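Local structure of probable acetyltransferase (Thermus thermophilus, 3EXN) at residues 143-146 and 147-150. The protein binds acetyl coenzyme A and, as a member of the GNAT family, probably transfers its acetyl group to an acceptor substrate. Numbering follows the deposited sequence.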
ATOM      1  N   PHE A 143     -12.928   2.474   7.038  1.00  7.74           N
ATOM      2  CA  PHE A 143     -12.294   3.822   6.900  1.00  8.11           C
ATOM      3  C   PHE A 143     -13.356   4.862   6.511  1.00  8.78           C
ATOM      4  O   PHE A 143     -13.957   4.773   5.460  1.00  9.96           O
ATOM      5  CB  PHE A 143     -11.179   3.833   5.864  1.00  7.41           C
ATOM      6  CG  PHE A 143      -9.953   3.064   6.282  1.00  7.36           C
ATOM      7  CD1 PHE A 143      -8.803   3.731   6.649  1.00  7.23           C
ATOM      8  CD2 PHE A 143      -9.965   1.668   6.322  1.00  9.77           C
ATOM      9  CE1 PHE A 143      -7.681   3.049   7.033  1.00  8.42           C
ATOM     10  CE2 PHE A 143      -8.828   0.952   6.713  1.00  9.35           C
ATOM     11  CZ  PHE A 143      -7.686   1.642   7.066  1.00 11.32           C
ATOM     12  N   ARG A 144     -13.591   5.849   7.355  1.00  8.76           N
ATOM     13  CA  ARG A 144     -14.514   6.940   6.984  1.00  9.14           C
ATOM     14  C   ARG A 144     -13.822   8.164   6.358  1.00  8.15           C
ATOM     15  O   ARG A 144     -12.616   8.423   6.626  1.00  8.58           O
ATOM     16  CB  ARG A 144     -15.335   7.401   8.193  1.00 10.66           C
ATOM     17  CG  ARG A 144     -14.493   8.083   9.200  1.00 13.97           C
ATOM     18  CD  ARG A 144     -15.263   8.911  10.139  1.00 16.18           C
ATOM     19  NE  ARG A 144     -14.363   9.871  10.788  1.00 18.89           N
ATOM     20  CZ  ARG A 144     -14.244  11.176  10.488  1.00 20.47           C
ATOM     21  NH1 ARG A 144     -14.990  11.762   9.547  1.00 20.08           N
ATOM     22  NH2 ARG A 144     -13.383  11.919  11.180  1.00 19.30           N
ATOM     23  N   TYR A 145     -14.550   8.887   5.531  1.00  6.49           N
ATOM     24  CA  TYR A 145     -14.083  10.070   4.855  1.00  5.67           C
ATOM     25  C   TYR A 145     -13.756  11.119   5.876  1.00  5.38           C
ATOM     26  O   TYR A 145     -14.518  11.335   6.754  1.00  6.06           O
ATOM     27  CB  TYR A 145     -15.165  10.563   3.907  1.00  5.67           C
ATOM     28  CG  TYR A 145     -14.932  11.890   3.250  1.00  2.79           C
ATOM     29  CD1 TYR A 145     -14.162  12.006   2.121  1.00  2.45           C
ATOM     30  CD2 TYR A 145     -15.520  13.036   3.741  1.00  3.85           C
ATOM     31  CE1 TYR A 145     -13.969  13.229   1.516  1.00  2.93           C
ATOM     32  CE2 TYR A 145     -15.334  14.245   3.133  1.00  2.00           C
ATOM     33  CZ  TYR A 145     -14.557  14.334   2.040  1.00  2.00           C
ATOM     34  OH  TYR A 145     -14.390  15.526   1.447  1.00  2.51           O
ATOM     35  N   VAL A 146     -12.595  11.742   5.745  1.00  4.90           N
ATOM     36  CA  VAL A 146     -12.194  12.868   6.558  1.00  4.98           C
ATOM     37  C   VAL A 146     -12.267  14.202   5.791  1.00  7.23           C
ATOM     38  O   VAL A 146     -12.903  15.102   6.221  1.00  8.54           O
ATOM     39  CB  VAL A 146     -10.782  12.713   7.055  1.00  4.74           C
ATOM     40  CG1 VAL A 146     -10.380  13.913   7.817  1.00  2.90           C
ATOM     41  CG2 VAL A 146     -10.633  11.491   7.905  1.00  2.75           C
ATOM     42  N   LYS A 147     -11.607  14.274   4.642  1.00  7.44           N
ATOM     43  CA  LYS A 147     -11.562  15.464   3.810  1.00  8.58           C
ATOM     44  C   LYS A 147     -10.937  15.145   2.462  1.00  8.71           C
ATOM     45  O   LYS A 147     -10.269  14.165   2.309  1.00  8.35           O
ATOM     46  CB  LYS A 147     -10.687  16.532   4.475  1.00  8.17           C
ATOM     47  CG  LYS A 147     -11.366  17.299   5.505  1.00  9.22           C
ATOM     48  CD  LYS A 147     -10.433  17.701   6.599  1.00 12.47           C
ATOM     49  CE  LYS A 147     -11.211  18.174   7.814  1.00 13.40           C
ATOM     50  NZ  LYS A 147     -10.362  18.405   8.978  1.00 13.73           N
ATOM     51  N   ASP A 148     -11.120  16.011   1.485  1.00 10.30           N
ATOM     52  CA  ASP A 148     -10.269  15.894   0.308  1.00 11.63           C
ATOM     53  C   ASP A 148      -9.082  16.870   0.402  1.00 11.85           C
ATOM     54  O   ASP A 148      -9.187  17.954   0.980  1.00 13.18           O
ATOM     55  CB  ASP A 148     -11.063  15.943  -1.004  1.00 12.25           C
ATOM     56  CG  ASP A 148     -11.796  17.229  -1.203  1.00 13.54           C
ATOM     57  OD1 ASP A 148     -12.115  17.894  -0.191  1.00 17.80           O
ATOM     58  OD2 ASP A 148     -12.069  17.557  -2.382  1.00 15.29           O
ATOM     59  N   GLY A 149      -7.932  16.447  -0.117  1.00 12.13           N
ATOM     60  CA  GLY A 149      -6.712  17.256  -0.058  1.00 12.42           C
ATOM     61  C   GLY A 149      -6.448  17.925  -1.381  1.00 12.69           C
ATOM     62  O   GLY A 149      -5.421  17.706  -2.003  1.00 12.74           O
ATOM     63  N   GLY A 150      -7.374  18.773  -1.802  1.00 13.46           N
ATOM     64  CA  GLY A 150      -7.313  19.360  -3.116  1.00 13.67           C
ATOM     65  C   GLY A 150      -7.769  18.358  -4.159  1.00 14.20           C
ATOM     66  O   GLY A 150      -8.229  17.255  -3.822  1.00 13.83           O
TER
HETATM   67  O   HOH W   1     -12.767  18.542   2.125  1.00 12.95           O
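The backbone of Lys147 crosses one face of the Tyr145 ring at a classic beta bulge, where Val146 and Lys147 together face Trp155 of strand 153-159. Strand 144-148 is an outermost strand of the mixed GNAT sheet and forms a beta hairpin with 153-159. Both bulge residues make backbone hydrogen bonds to Trp155. Lys147 N lies 3.9 Å above the plane of the Tyr145 ring and over the ring centre. The Tyr145 ring reaches forward along the strand because its CG is anti to the backbone N (chi1 172°) and therefore stands beside the carbonyl carbon of Tyr145, on the side of Lys147. Tyr145 CZ lies 3.7 Å from Lys147 CA. The Lys147 side chain leaves on a different course and runs obliquely past Val146. Lys147 CD packs 4.0 Å from Val146 CG1, an aliphatic contact near the protein surface. The Val146 side chain also touches Val157 of strand 153-159. At Asp148 the contact turns polar. Tyr145 OH stands 3.3 Å from Asp148 N and 3.7 Å from Asp148 OD1. The Asp148 CG sits between the backbone N and the carbonyl carbon (chi1 62°), which brings the carboxylate to the hydroxyl end of the ring. A water connects the two side chains. Its bond to Tyr145 OH is weak at 3.5 Å, whereas it donates a hydrogen bond to Asp148 OD1 at 2.5 Å.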